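Local coordinates for protein putative phosphatase (Bacteroides thetaiotaomicron, PDB 3KYA) that is of unknown function but is a putative phosphatase that binds zinc ions and joins an IPT/TIG domain to sheets arranged like a beta-propeller, at residues Lys195-Glu198 against Gly199-Asp202; Asp290-Val293 against Lys294-Pro297; Thr253-Ile257 against Asn258-Tyr262; Ile306-Pro309 against Ser310-Phe313; Phe326-Asn330 against Asn331-Met335. One frame throughout, in Å; residues are numbered along the deposited sequence. Where two conformers were deposited one is given.

How the contacts relate
All five contacts are local, in the propeller-like part of the chain. Contacts 1 and 2 lie at the surface, 3 and 4 are partly buried and 5 is buried. Contacts 3 and 5 each join neighbouring strands of an antiparallel sheet, a different sheet in each case; the others are loops. Lys195 of contact 1 packs on the hairpin of contact 3, and contacts 4 and 5 interlock, centres about 9 Å apart. Contact 2 touches none of the others. Contacts 1 and 2 rest mainly on hydrogen bonds of backbone, amide and carboxylate; contacts 3 and 5 add strand pairing, beside a histidine-glutamate cluster and aromatic rings respectively; contact 4 has no hydrogen bond between its halves.

Contact 1. Residues Lys195-Glu198 against Gly199-Asp202; sequences KKIE and GYAD
Near-identical first torsions at Ile197 and Tyr200 bring a methyl and a ring together. Ile197 CG1 is opposite the carbonyl carbon (chi1 -59°), which leaves CG2 opposite the backbone N, at the rim of the Tyr200 ring and 3.8 Å from Tyr200 CD2; Tyr200 CG likewise stands opposite its own carbonyl carbon (chi1 -62°). The methyl is near the ring plane, so this is an edge contact. Tyr200 CD2 also comes to 3.3 Å from Glu198 O.

The backbone supplies the polar part. Ile197 N bonds to Ala201 O over 2.8 Å, almost straight at 172°. Ile197 O takes two donors, Ala201 N at 3.0 Å and Tyr200 N at 2.9 Å; the latter comes in from above the carbonyl plane, which lets both share one oxygen. A C-H contact from Lys196 CA to Ala201 O, 3.4 Å long, adds to the bridge. Gly199 turns the chain with a positive phi, and a side chain there would collide with Glu198 O.

Ile197 and Tyr200 also rest on helix 276-284. Asp202 belongs with Glu205 to a zinc-binding site; a zinc ion lies about 4 Å from the nearest atom of its side chain, and its backbone N bonds to Glu205 OE1. Glu198 and Gly199 have type II turn angles, and the pairing of both Tyr200 and Ala201 with Ile197 makes a classic beta bulge.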
loop_
_atom_site.group_PDB
_atom_site.type_symbol
_atom_site.label_atom_id
_atom_site.label_comp_id
_atom_site.label_asym_id
_atom_site.label_seq_id
_atom_site.Cartn_x
_atom_site.Cartn_y
_atom_site.Cartn_z
ATOM N N LYS A 195 -32.824 13.303 7.949
ATOM C CA LYS A 195 -32.595 14.150 6.782
ATOM C C LYS A 195 -33.920 14.894 6.597
ATOM O O LYS A 195 -34.950 14.400 7.063
ATOM C CB LYS A 195 -32.329 13.342 5.510
ATOM C CG LYS A 195 -31.006 12.549 5.463
ATOM C CD LYS A 195 -29.770 13.437 5.567
ATOM C CE LYS A 195 -29.681 14.463 4.427
ATOM N NZ LYS A 195 -28.528 15.383 4.601
ATOM N N LYS A 196 -33.921 16.045 5.926
ATOM C CA LYS A 196 -35.172 16.782 5.680
ATOM C C LYS A 196 -36.240 15.868 5.093
ATOM O O LYS A 196 -35.948 15.042 4.227
ATOM C CB LYS A 196 -34.956 17.973 4.729
ATOM C CG LYS A 196 -36.272 18.647 4.277
ATOM C CD LYS A 196 -36.085 20.022 3.636
ATOM C CE LYS A 196 -35.557 19.962 2.205
ATOM N NZ LYS A 196 -35.239 21.336 1.715
ATOM N N ILE A 197 -37.476 16.009 5.577
ATOM C CA ILE A 197 -38.609 15.253 5.054
ATOM C C ILE A 197 -39.613 16.302 4.601
ATOM O O ILE A 197 -40.198 17.011 5.432
ATOM C CB ILE A 197 -39.243 14.295 6.086
ATOM C CG1 ILE A 197 -38.221 13.278 6.591
ATOM C CG2 ILE A 197 -40.420 13.541 5.464
ATOM C CD1 ILE A 197 -38.738 12.444 7.744
ATOM N N GLU A 198 -39.746 16.459 3.285
ATOM C CA GLU A 198 -40.671 17.442 2.719
ATOM C C GLU A 198 -42.065 17.279 3.314
ATOM O O GLU A 198 -42.587 16.172 3.403
ATOM C CB GLU A 198 -40.673 17.353 1.185
ATOM C CG GLU A 198 -39.443 18.061 0.551
ATOM C CD GLU A 198 -39.054 17.551 -0.832
ATOM O OE1 GLU A 198 -39.034 16.318 -1.019
ATOM O OE2 GLU A 198 -38.724 18.384 -1.714
ATOM N N GLY A 199 -42.629 18.389 3.775
ATOM C CA GLY A 199 -43.951 18.413 4.391
ATOM C C GLY A 199 -44.017 18.026 5.860
ATOM O O GLY A 199 -45.053 18.227 6.489
ATOM N N TYR A 200 -42.912 17.543 6.439
ATOM C CA TYR A 200 -42.942 17.017 7.810
ATOM C C TYR A 200 -41.825 17.393 8.794
ATOM O O TYR A 200 -42.102 17.546 9.985
ATOM C CB TYR A 200 -42.985 15.475 7.738
ATOM C CG TYR A 200 -44.213 14.929 7.041
ATOM C CD1 TYR A 200 -45.450 14.939 7.669
ATOM C CD2 TYR A 200 -44.134 14.396 5.760
ATOM C CE1 TYR A 200 -46.587 14.433 7.035
ATOM C CE2 TYR A 200 -45.264 13.888 5.117
ATOM C CZ TYR A 200 -46.482 13.912 5.762
ATOM O OH TYR A 200 -47.600 13.418 5.126
ATOM N N ALA A 201 -40.579 17.509 8.330
ATOM C CA ALA A 201 -39.457 17.746 9.239
ATOM C C ALA A 201 -38.255 18.391 8.554
ATOM O O ALA A 201 -37.835 17.963 7.485
ATOM C CB ALA A 201 -39.022 16.406 9.875
ATOM N N ASP A 202 -37.711 19.430 9.175
ATOM C CA ASP A 202 -36.517 20.077 8.654
ATOM C C ASP A 202 -35.289 19.226 8.937
ATOM O O ASP A 202 -35.325 18.336 9.774
ATOM C CB ASP A 202 -36.363 21.479 9.235
ATOM C CG ASP A 202 -37.257 22.473 8.524
ATOM O OD1 ASP A 202 -37.069 22.671 7.303
ATOM O OD2 ASP A 202 -38.143 23.037 9.153
#

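Contact 2. Residues Asp290-Val293 against Lys294-Pro297; sequences DPIV and KNNP
Asn296 and Asp290 meet through side-chain hydrogen bonding, the first kind of interaction here. Asn296 ND2 gives a bond to Asp290 OD2 over 3.2 Å; the acceptor lies in the amide plane, yet the amide comes down on the carboxylate from above, the two planes being 90° apart. The same nitrogen bonds to Ile292 O at 3.1 Å. Two acceptors thus fix the rotation of the amide. Asp290 CG stands opposite its backbone N (chi1 -176°), and from there the other oxygen, Asp290 OD1, receives Ile292 N at 3.1 Å. With alanine in place of Asp290, Ile292 N would probably lose this acceptor, and Asn296 ND2, keeping Ile292 O, would be likely to turn more freely.

Backbone bonds form the second kind. Asn295 N reaches Ile292 O at 3.3 Å, from the face of the carbonyl opposite to Asn296 ND2, and Asn296 N reaches Val293 O at 3.1 Å. These are two overlapping turns, each closing on the third residue along.

Van der Waals contact is the third. In the one of its two modelled conformers described here, Ile292 CG2 is 3.6 Å from Lys294 CG and equally 3.6 Å from Asn295 ND2, the side chains running side by side. The lysine's amine continues to Glu219, a residue of another zinc-binding site.

Backbone bonds from Pro291 and Val293 to Ala245 hold the loop to strand 240-246, an outermost strand of its sheet. Asp290 OD1 with Ile292 N makes an Asx turn, leading into two successive turns closed by bonds to the third residue along.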
loop_
_atom_site.group_PDB
_atom_site.type_symbol
_atom_site.label_atom_id
_atom_site.label_comp_id
_atom_site.label_asym_id
_atom_site.label_seq_id
_atom_site.Cartn_x
_atom_site.Cartn_y
_atom_site.Cartn_z
ATOM N N ASP A 290 -48.111 3.398 16.969
ATOM C CA ASP A 290 -47.844 2.127 17.647
ATOM C C ASP A 290 -46.386 1.740 17.360
ATOM O O ASP A 290 -46.058 1.370 16.224
ATOM C CB ASP A 290 -48.788 1.017 17.167
ATOM C CG ASP A 290 -48.597 -0.298 17.925
ATOM O OD1 ASP A 290 -47.750 -0.375 18.841
ATOM O OD2 ASP A 290 -49.316 -1.273 17.611
ATOM N N PRO A 291 -45.513 1.810 18.387
ATOM C CA PRO A 291 -44.093 1.482 18.205
ATOM C C PRO A 291 -43.754 -0.012 18.306
ATOM O O PRO A 291 -42.605 -0.393 18.063
ATOM C CB PRO A 291 -43.437 2.227 19.362
ATOM C CG PRO A 291 -44.456 2.141 20.460
ATOM C CD PRO A 291 -45.799 2.190 19.781
ATOM N N ILE A 292 -44.732 -0.847 18.668
ATOM C CA ILE A 292 -44.503 -2.287 18.811
ATOM C C ILE A 292 -44.212 -2.904 17.437
ATOM O O ILE A 292 -45.117 -3.152 16.648
ATOM C CB ILE A 292 -45.702 -2.998 19.496
ATOM C CG1 ILE A 292 -45.962 -2.411 20.890
ATOM C CG2 ILE A 292 -45.448 -4.490 19.619
ATOM C CD1 ILE A 292 -44.775 -2.479 21.829
ATOM N N VAL A 293 -42.930 -3.138 17.163
ATOM C CA VAL A 293 -42.466 -3.683 15.889
ATOM C C VAL A 293 -43.170 -4.981 15.463
ATOM O O VAL A 293 -43.644 -5.089 14.331
ATOM C CB VAL A 293 -40.920 -3.916 15.918
ATOM C CG1 VAL A 293 -40.465 -4.713 14.714
ATOM C CG2 VAL A 293 -40.170 -2.570 15.985
ATOM N N LYS A 294 -43.257 -5.941 16.373
ATOM C CA LYS A 294 -43.845 -7.250 16.042
ATOM C C LYS A 294 -45.288 -7.184 15.509
ATOM O O LYS A 294 -45.675 -7.991 14.660
ATOM C CB LYS A 294 -43.765 -8.187 17.251
ATOM C CG LYS A 294 -44.648 -7.798 18.428
ATOM C CD LYS A 294 -44.492 -8.782 19.576
ATOM C CE LYS A 294 -45.569 -8.585 20.636
ATOM N NZ LYS A 294 -45.457 -9.582 21.741
ATOM N N ASN A 295 -46.076 -6.226 15.984
ATOM C CA ASN A 295 -47.471 -6.102 15.553
ATOM C C ASN A 295 -47.677 -5.326 14.258
ATOM O O ASN A 295 -48.802 -5.245 13.765
ATOM C CB ASN A 295 -48.305 -5.439 16.660
ATOM C CG ASN A 295 -48.375 -6.276 17.925
ATOM O OD1 ASN A 295 -48.042 -7.464 17.927
ATOM N ND2 ASN A 295 -48.815 -5.658 19.009
ATOM N N ASN A 296 -46.612 -4.749 13.709
ATOM C CA ASN A 296 -46.723 -3.933 12.506
ATOM C C ASN A 296 -45.623 -4.255 11.514
ATOM O O ASN A 296 -44.732 -3.433 11.279
ATOM C CB ASN A 296 -46.665 -2.457 12.889
ATOM C CG ASN A 296 -47.802 -2.041 13.798
ATOM O OD1 ASN A 296 -48.921 -1.828 13.345
ATOM N ND2 ASN A 296 -47.501 -1.860 15.080
ATOM N N PRO A 297 -45.676 -5.456 10.913
ATOM C CA PRO A 297 -44.614 -5.877 9.992
ATOM C C PRO A 297 -44.510 -5.098 8.690
ATOM O O PRO A 297 -43.448 -5.116 8.072
ATOM C CB PRO A 297 -44.950 -7.359 9.707
ATOM C CG PRO A 297 -46.381 -7.505 10.047
ATOM C CD PRO A 297 -46.675 -6.520 11.132
#

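Contact 3. Residues Thr253-Ile257 against Asn258-Tyr262; sequences TIHPI and NGELY
Thr253 and Tyr262 form an antiparallel hydrogen-bonded pair, with Thr253 N to Tyr262 O and Tyr262 N to Thr253 O both 2.8 Å, and His255 N to Glu260 O (2.9 Å) carries the pairing on to the turn, which Gly259 completes with a positive phi.

His255 ND1 faces the turn and accepts Asn258 N at 3.2 Å, in a bond straight to 177°; its NE2 bonds to Gly321 O, consistent with the proton on NE2. Glu260, with CG wedged between its backbone N and carbonyl carbon (chi1 72°), folds back so that its carboxylate runs alongside the imidazole, the planes 14° apart and OE1 3.5 Å from His255 CB. OE2 takes Tyr262 OH at 2.7 Å on its anti lone pair, while OE1 is buried without a polar partner. On the other face of the hairpin Ile254 CD1 meets Leu261 CD1 at 3.7 Å.

Tyr339, of strand 333-340, stacks on the His255 ring and bonds to Glu260 OE2. Ile254 and Leu261 lean on Ile208 of strand 206-211, whereas Thr253 and Tyr262 lean on strand 313-317, so the hairpin is gripped between the preceding and following sheets.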
loop_
_atom_site.group_PDB
_atom_site.type_symbol
_atom_site.label_atom_id
_atom_site.label_comp_id
_atom_site.label_asym_id
_atom_site.label_seq_id
_atom_site.Cartn_x
_atom_site.Cartn_y
_atom_site.Cartn_z
ATOM N N THR A 253 -29.464 3.885 12.267
ATOM C CA THR A 253 -28.764 4.711 11.276
ATOM C C THR A 253 -29.710 5.215 10.191
ATOM O O THR A 253 -30.609 4.478 9.761
ATOM C CB THR A 253 -27.647 3.895 10.588
ATOM O OG1 THR A 253 -26.862 3.222 11.586
ATOM C CG2 THR A 253 -26.744 4.796 9.736
ATOM N N ILE A 254 -29.485 6.453 9.738
ATOM C CA ILE A 254 -30.284 7.100 8.698
ATOM C C ILE A 254 -29.608 6.999 7.332
ATOM O O ILE A 254 -28.386 7.222 7.224
ATOM C CB ILE A 254 -30.528 8.604 9.052
ATOM C CG1 ILE A 254 -31.506 8.719 10.223
ATOM C CG2 ILE A 254 -31.084 9.382 7.868
ATOM C CD1 ILE A 254 -32.961 8.323 9.887
ATOM N N HIS A 255 -30.380 6.651 6.298
ATOM C CA HIS A 255 -29.842 6.590 4.935
ATOM C C HIS A 255 -29.552 8.030 4.488
ATOM O O HIS A 255 -30.457 8.863 4.500
ATOM C CB HIS A 255 -30.804 5.913 3.961
ATOM C CG HIS A 255 -30.169 5.555 2.658
ATOM N ND1 HIS A 255 -30.119 6.420 1.592
ATOM C CD2 HIS A 255 -29.511 4.432 2.266
ATOM C CE1 HIS A 255 -29.478 5.843 0.588
ATOM N NE2 HIS A 255 -29.095 4.636 0.973
ATOM N N PRO A 256 -28.305 8.317 4.079
ATOM C CA PRO A 256 -27.917 9.708 3.781
ATOM C C PRO A 256 -28.562 10.342 2.547
ATOM O O PRO A 256 -28.528 11.568 2.426
ATOM C CB PRO A 256 -26.392 9.623 3.621
ATOM C CG PRO A 256 -26.141 8.209 3.196
ATOM C CD PRO A 256 -27.184 7.376 3.874
ATOM N N ILE A 257 -29.158 9.546 1.660
ATOM C CA ILE A 257 -29.825 10.101 0.485
ATOM C C ILE A 257 -31.348 10.082 0.601
ATOM O O ILE A 257 -31.989 11.107 0.356
ATOM C CB ILE A 257 -29.434 9.369 -0.826
ATOM C CG1 ILE A 257 -27.903 9.256 -0.955
ATOM C CG2 ILE A 257 -30.054 10.082 -2.037
ATOM C CD1 ILE A 257 -27.158 10.577 -0.920
ATOM N N ASN A 258 -31.918 8.926 0.948
ATOM C CA ASN A 258 -33.376 8.752 0.995
ATOM C C ASN A 258 -34.032 8.976 2.364
ATOM O O ASN A 258 -35.258 9.076 2.450
ATOM C CB ASN A 258 -33.764 7.392 0.386
ATOM C CG ASN A 258 -33.417 7.300 -1.096
ATOM O OD1 ASN A 258 -33.585 8.266 -1.839
ATOM N ND2 ASN A 258 -32.924 6.130 -1.537
ATOM N N GLY A 259 -33.225 8.986 3.421
ATOM C CA GLY A 259 -33.686 9.319 4.766
ATOM C C GLY A 259 -34.376 8.291 5.641
ATOM O O GLY A 259 -34.723 8.612 6.779
ATOM N N GLU A 260 -34.593 7.067 5.150
ATOM C CA GLU A 260 -35.244 6.059 5.981
ATOM C C GLU A 260 -34.295 5.626 7.109
ATOM O O GLU A 260 -33.087 5.887 7.057
ATOM C CB GLU A 260 -35.765 4.864 5.150
ATOM C CG GLU A 260 -34.712 3.897 4.581
ATOM C CD GLU A 260 -34.031 4.379 3.310
ATOM O OE1 GLU A 260 -34.143 5.584 2.967
ATOM O OE2 GLU A 260 -33.384 3.526 2.642
ATOM N N LEU A 261 -34.862 4.971 8.120
ATOM C CA LEU A 261 -34.144 4.525 9.304
ATOM C C LEU A 261 -33.930 3.007 9.351
ATOM O O LEU A 261 -34.877 2.235 9.190
ATOM C CB LEU A 261 -34.913 4.935 10.559
ATOM C CG LEU A 261 -34.257 4.618 11.914
ATOM C CD1 LEU A 261 -32.977 5.433 12.125
ATOM C CD2 LEU A 261 -35.248 4.845 13.044
ATOM N N TYR A 262 -32.684 2.599 9.579
ATOM C CA TYR A 262 -32.340 1.199 9.765
ATOM C C TYR A 262 -31.921 0.967 11.213
ATOM O O TYR A 262 -31.118 1.731 11.762
ATOM C CB TYR A 262 -31.242 0.777 8.781
ATOM C CG TYR A 262 -31.731 0.813 7.349
ATOM C CD1 TYR A 262 -32.497 -0.231 6.821
ATOM C CD2 TYR A 262 -31.482 1.915 6.536
ATOM C CE1 TYR A 262 -32.970 -0.178 5.522
ATOM C CE2 TYR A 262 -31.941 1.968 5.238
ATOM C CZ TYR A 262 -32.692 0.927 4.734
ATOM O OH TYR A 262 -33.164 1.001 3.448
#

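Contact 4. Residues Ile306-Pro309 against Ser310-Phe313; sequences IADP and SWEF
The loop crossing from strand 300-305 of one antiparallel sheet to strand 313-317 of the next, in a chain whose successive four- and five-stranded antiparallel sheets are consistent with a beta-propeller, doubles back so that Ile306 and Ala307 pack on Trp311 and Phe313. Ile306 CD1 sits over the face of the Phe313 ring, 3.4 Å from its centroid and 12° off the normal, a close CH-pi contact. Its CG1 occupies the position between backbone N and carbonyl carbon (chi1 75°), from which CD1 points across to the phenyl ring and also comes to 3.8 Å from Trp311 CD1, at the indole edge.

Ala307 CB makes the second CH-pi contact, 3.6 Å from the centroid of the five-membered ring of Trp311; it lies over the indole face, offset toward the rim and 3.4 Å from NE1. Asp308 N is over the same face. The six-membered ring is bordered by Asp308 CB, 3.7 Å from Trp311 CZ3, and, at its edge and near its plane, by Pro309 O, 3.3 Å from Trp311 CE3.

The polar ends have partners outside the loop: Trp311 NE1 hydrogen-bonds to Tyr333 OH, and Asp308 OD2 to Tyr356 OH. No hydrogen bond links 306-309 to 310-313. The loop's closure across its own two halves therefore rests on methyls set against aromatic faces, with the indole's orientation pinned by its N-H bond to Tyr333.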
loop_
_atom_site.group_PDB
_atom_site.type_symbol
_atom_site.label_atom_id
_atom_site.label_comp_id
_atom_site.label_asym_id
_atom_site.label_seq_id
_atom_site.Cartn_x
_atom_site.Cartn_y
_atom_site.Cartn_z
ATOM N N ILE A 306 -28.781 -10.955 9.556
ATOM C CA ILE A 306 -27.475 -10.948 8.877
ATOM C C ILE A 306 -26.619 -12.216 9.027
ATOM O O ILE A 306 -25.824 -12.502 8.150
ATOM C CB ILE A 306 -26.627 -9.678 9.231
ATOM C CG1 ILE A 306 -26.028 -9.748 10.644
ATOM C CG2 ILE A 306 -27.484 -8.410 9.018
ATOM C CD1 ILE A 306 -25.117 -8.531 11.009
ATOM N N ALA A 307 -26.779 -12.941 10.134
ATOM C CA ALA A 307 -26.000 -14.142 10.424
ATOM C C ALA A 307 -26.743 -15.048 11.414
ATOM O O ALA A 307 -27.883 -15.430 11.164
ATOM C CB ALA A 307 -24.621 -13.764 10.961
ATOM N N ASP A 308 -26.109 -15.348 12.545
ATOM C CA ASP A 308 -26.684 -16.215 13.573
ATOM C C ASP A 308 -27.245 -15.415 14.741
ATOM O O ASP A 308 -27.086 -14.197 14.784
ATOM C CB ASP A 308 -25.601 -17.163 14.055
ATOM C CG ASP A 308 -25.123 -18.051 12.963
ATOM O OD1 ASP A 308 -25.966 -18.814 12.426
ATOM O OD2 ASP A 308 -23.914 -17.982 12.656
ATOM N N PRO A 309 -27.931 -16.091 15.676
ATOM C CA PRO A 309 -28.486 -15.354 16.813
ATOM C C PRO A 309 -27.423 -14.754 17.720
ATOM O O PRO A 309 -26.275 -15.207 17.719
ATOM C CB PRO A 309 -29.271 -16.431 17.577
ATOM C CG PRO A 309 -29.612 -17.438 16.546
ATOM C CD PRO A 309 -28.443 -17.472 15.625
ATOM N N SER A 310 -27.822 -13.746 18.486
ATOM C CA SER A 310 -26.942 -13.069 19.426
ATOM C C SER A 310 -25.800 -12.368 18.682
ATOM O O SER A 310 -24.628 -12.581 18.981
ATOM C CB SER A 310 -26.422 -14.055 20.476
ATOM O OG SER A 310 -27.517 -14.618 21.200
ATOM N N TRP A 311 -26.181 -11.532 17.715
ATOM C CA TRP A 311 -25.240 -10.841 16.848
ATOM C C TRP A 311 -25.333 -9.345 17.154
ATOM O O TRP A 311 -26.357 -8.715 16.881
ATOM C CB TRP A 311 -25.594 -11.128 15.385
ATOM C CG TRP A 311 -24.423 -11.677 14.585
ATOM C CD1 TRP A 311 -23.788 -11.099 13.513
ATOM C CD2 TRP A 311 -23.744 -12.919 14.826
ATOM N NE1 TRP A 311 -22.773 -11.922 13.070
ATOM C CE2 TRP A 311 -22.716 -13.030 13.870
ATOM C CE3 TRP A 311 -23.901 -13.943 15.774
ATOM C CZ2 TRP A 311 -21.858 -14.134 13.821
ATOM C CZ3 TRP A 311 -23.048 -15.042 15.725
ATOM C CH2 TRP A 311 -22.045 -15.128 14.755
ATOM N N GLU A 312 -24.282 -8.801 17.759
ATOM C CA GLU A 312 -24.250 -7.391 18.154
ATOM C C GLU A 312 -23.596 -6.564 17.065
ATOM O O GLU A 312 -22.403 -6.746 16.795
ATOM C CB GLU A 312 -23.466 -7.240 19.451
ATOM C CG GLU A 312 -23.537 -5.835 20.042
ATOM C CD GLU A 312 -22.646 -5.644 21.245
ATOM O OE1 GLU A 312 -21.916 -6.577 21.638
ATOM O OE2 GLU A 312 -22.678 -4.538 21.814
ATOM N N PHE A 313 -24.333 -5.630 16.462
ATOM C CA PHE A 313 -23.751 -4.853 15.357
ATOM C C PHE A 313 -24.377 -3.502 15.091
ATOM O O PHE A 313 -25.521 -3.247 15.460
ATOM C CB PHE A 313 -23.790 -5.671 14.042
ATOM C CG PHE A 313 -25.178 -5.921 13.496
ATOM C CD1 PHE A 313 -25.922 -7.026 13.912
ATOM C CD2 PHE A 313 -25.728 -5.078 12.539
ATOM C CE1 PHE A 313 -27.197 -7.265 13.399
ATOM C CE2 PHE A 313 -27.010 -5.313 12.020
ATOM C CZ PHE A 313 -27.743 -6.406 12.459
#

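Contact 5. Residues Phe326-Asn330 against Asn331-Met335; sequences FGVIN and NHYFM
The Phe334 ring lies against Gly327, its CD2 and CE2 both 3.4 Å from Gly327 CA. A CB on Gly327 would run into CE2, so the ring occupies ground that a side chain would need. On the other face of the pair Val328 CG2 lies over a face of the Tyr333 ring, offset toward its rim, a CH-pi contact 4.2 Å from the centroid and 18° off the normal. Tyr333 CG stands between its backbone N and carbonyl carbon (chi1 70°), which swings the ring alongside the valine. Val328 CG1 meets Asn331 CB at 3.7 Å.

Beneath these lies the backbone of a beta hairpin whose short strand axes, 326-328 and 333-335, run 153° apart. Phe326 N to Met335 O (2.8 Å) and Met335 N to Phe326 O (2.9 Å) make an antiparallel hydrogen-bonded pair; Phe334 CA also approaches Phe326 O at 3.2 Å, a C-H contact. At the turn, Val328 O receives only weak bonds from Asn331 N and His332 N, and the His332 ring turns a face to Asn330 O, 3.6 Å from NE2.

Further out, Phe393 and Phe395 of the next sheet meet the Phe334 ring edge-to-face. A serine at Phe334 would probably open a gap beside Gly327 and leave those two phenyl rings without their aromatic partner. The Asn330 amide takes hold of the loop 310-313 backbone, OD1 accepting Glu312 N and ND2 giving to Ser310 O.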
loop_
_atom_site.group_PDB
_atom_site.type_symbol
_atom_site.label_atom_id
_atom_site.label_comp_id
_atom_site.label_asym_id
_atom_site.label_seq_id
_atom_site.Cartn_x
_atom_site.Cartn_y
_atom_site.Cartn_z
ATOM N N PHE A 326 -21.649 -3.533 7.965
ATOM C CA PHE A 326 -22.235 -3.904 9.244
ATOM C C PHE A 326 -21.085 -4.379 10.131
ATOM O O PHE A 326 -20.461 -5.408 9.844
ATOM C CB PHE A 326 -23.297 -5.013 9.125
ATOM C CG PHE A 326 -24.432 -4.706 8.178
ATOM C CD1 PHE A 326 -24.839 -3.408 7.930
ATOM C CD2 PHE A 326 -25.159 -5.728 7.616
ATOM C CE1 PHE A 326 -25.915 -3.144 7.080
ATOM C CE2 PHE A 326 -26.242 -5.457 6.774
ATOM C CZ PHE A 326 -26.603 -4.165 6.509
ATOM N N GLY A 327 -20.799 -3.630 11.195
ATOM C CA GLY A 327 -19.716 -3.969 12.113
ATOM C C GLY A 327 -20.209 -4.869 13.229
ATOM O O GLY A 327 -20.951 -4.411 14.107
ATOM N N VAL A 328 -19.799 -6.137 13.194
ATOM C CA VAL A 328 -20.218 -7.138 14.186
ATOM C C VAL A 328 -19.253 -7.053 15.368
ATOM O O VAL A 328 -18.196 -7.669 15.393
ATOM C CB VAL A 328 -20.313 -8.557 13.574
ATOM C CG1 VAL A 328 -20.956 -9.521 14.557
ATOM C CG2 VAL A 328 -21.133 -8.531 12.290
ATOM N N ILE A 329 -19.635 -6.209 16.328
ATOM C CA ILE A 329 -18.854 -5.902 17.521
ATOM C C ILE A 329 -18.410 -7.126 18.316
ATOM O O ILE A 329 -17.234 -7.251 18.673
ATOM C CB ILE A 329 -19.698 -4.986 18.467
ATOM C CG1 ILE A 329 -20.036 -3.657 17.788
ATOM C CG2 ILE A 329 -18.977 -4.744 19.797
ATOM C CD1 ILE A 329 -21.184 -2.891 18.511
ATOM N N ASN A 330 -19.342 -8.043 18.566
ATOM C CA ASN A 330 -19.043 -9.204 19.401
ATOM C C ASN A 330 -18.446 -10.419 18.677
ATOM O O ASN A 330 -18.039 -11.371 19.336
ATOM C CB ASN A 330 -20.288 -9.631 20.214
ATOM C CG ASN A 330 -21.424 -10.195 19.357
ATOM O OD1 ASN A 330 -21.543 -9.917 18.171
ATOM N ND2 ASN A 330 -22.303 -10.962 19.995
ATOM N N ASN A 331 -18.365 -10.382 17.348
ATOM C CA ASN A 331 -17.816 -11.517 16.594
ATOM C C ASN A 331 -16.657 -11.195 15.637
ATOM O O ASN A 331 -16.225 -12.039 14.852
ATOM C CB ASN A 331 -18.963 -12.300 15.947
ATOM C CG ASN A 331 -19.724 -13.138 16.972
ATOM O OD1 ASN A 331 -19.144 -14.023 17.618
ATOM N ND2 ASN A 331 -21.019 -12.886 17.110
ATOM N N HIS A 332 -16.167 -9.961 15.731
ATOM C CA HIS A 332 -14.899 -9.527 15.140
ATOM C C HIS A 332 -14.755 -9.478 13.616
ATOM O O HIS A 332 -13.698 -9.789 13.079
ATOM C CB HIS A 332 -13.781 -10.379 15.788
ATOM C CG HIS A 332 -14.015 -10.632 17.245
ATOM N ND1 HIS A 332 -14.013 -9.619 18.184
ATOM C CD2 HIS A 332 -14.320 -11.768 17.917
ATOM C CE1 HIS A 332 -14.302 -10.124 19.372
ATOM N NE2 HIS A 332 -14.488 -11.428 19.239
ATOM N N TYR A 333 -15.800 -9.018 12.933
ATOM C CA TYR A 333 -15.745 -8.817 11.483
ATOM C C TYR A 333 -16.788 -7.802 10.993
ATOM O O TYR A 333 -17.685 -7.409 11.741
ATOM C CB TYR A 333 -15.889 -10.160 10.720
ATOM C CG TYR A 333 -17.274 -10.809 10.767
ATOM C CD1 TYR A 333 -17.788 -11.325 11.948
ATOM C CD2 TYR A 333 -18.043 -10.946 9.615
ATOM C CE1 TYR A 333 -19.052 -11.930 11.988
ATOM C CE2 TYR A 333 -19.303 -11.544 9.647
ATOM C CZ TYR A 333 -19.796 -12.041 10.834
ATOM O OH TYR A 333 -21.042 -12.637 10.868
ATOM N N PHE A 334 -16.622 -7.365 9.744
ATOM C CA PHE A 334 -17.568 -6.515 9.036
ATOM C C PHE A 334 -18.154 -7.264 7.836
ATOM O O PHE A 334 -17.436 -8.013 7.130
ATOM C CB PHE A 334 -16.923 -5.215 8.467
ATOM C CG PHE A 334 -16.626 -4.153 9.483
ATOM C CD1 PHE A 334 -15.421 -4.142 10.162
ATOM C CD2 PHE A 334 -17.526 -3.105 9.702
ATOM C CE1 PHE A 334 -15.150 -3.151 11.111
ATOM C CE2 PHE A 334 -17.257 -2.129 10.644
ATOM C CZ PHE A 334 -16.061 -2.151 11.335
HETATM N N MSE A 335 -19.448 -7.053 7.618
HETATM C CA MSE A 335 -20.149 -7.529 6.445
HETATM C C MSE A 335 -20.444 -6.302 5.571
HETATM O O MSE A 335 -20.419 -5.161 6.056
HETATM C CB MSE A 335 -21.445 -8.251 6.822
HETATM C CG MSE A 335 -21.259 -9.441 7.759
HETATM SE SE MSE A 335 -22.910 -10.410 8.079
HETATM C CE MSE A 335 -23.039 -11.299 6.362
#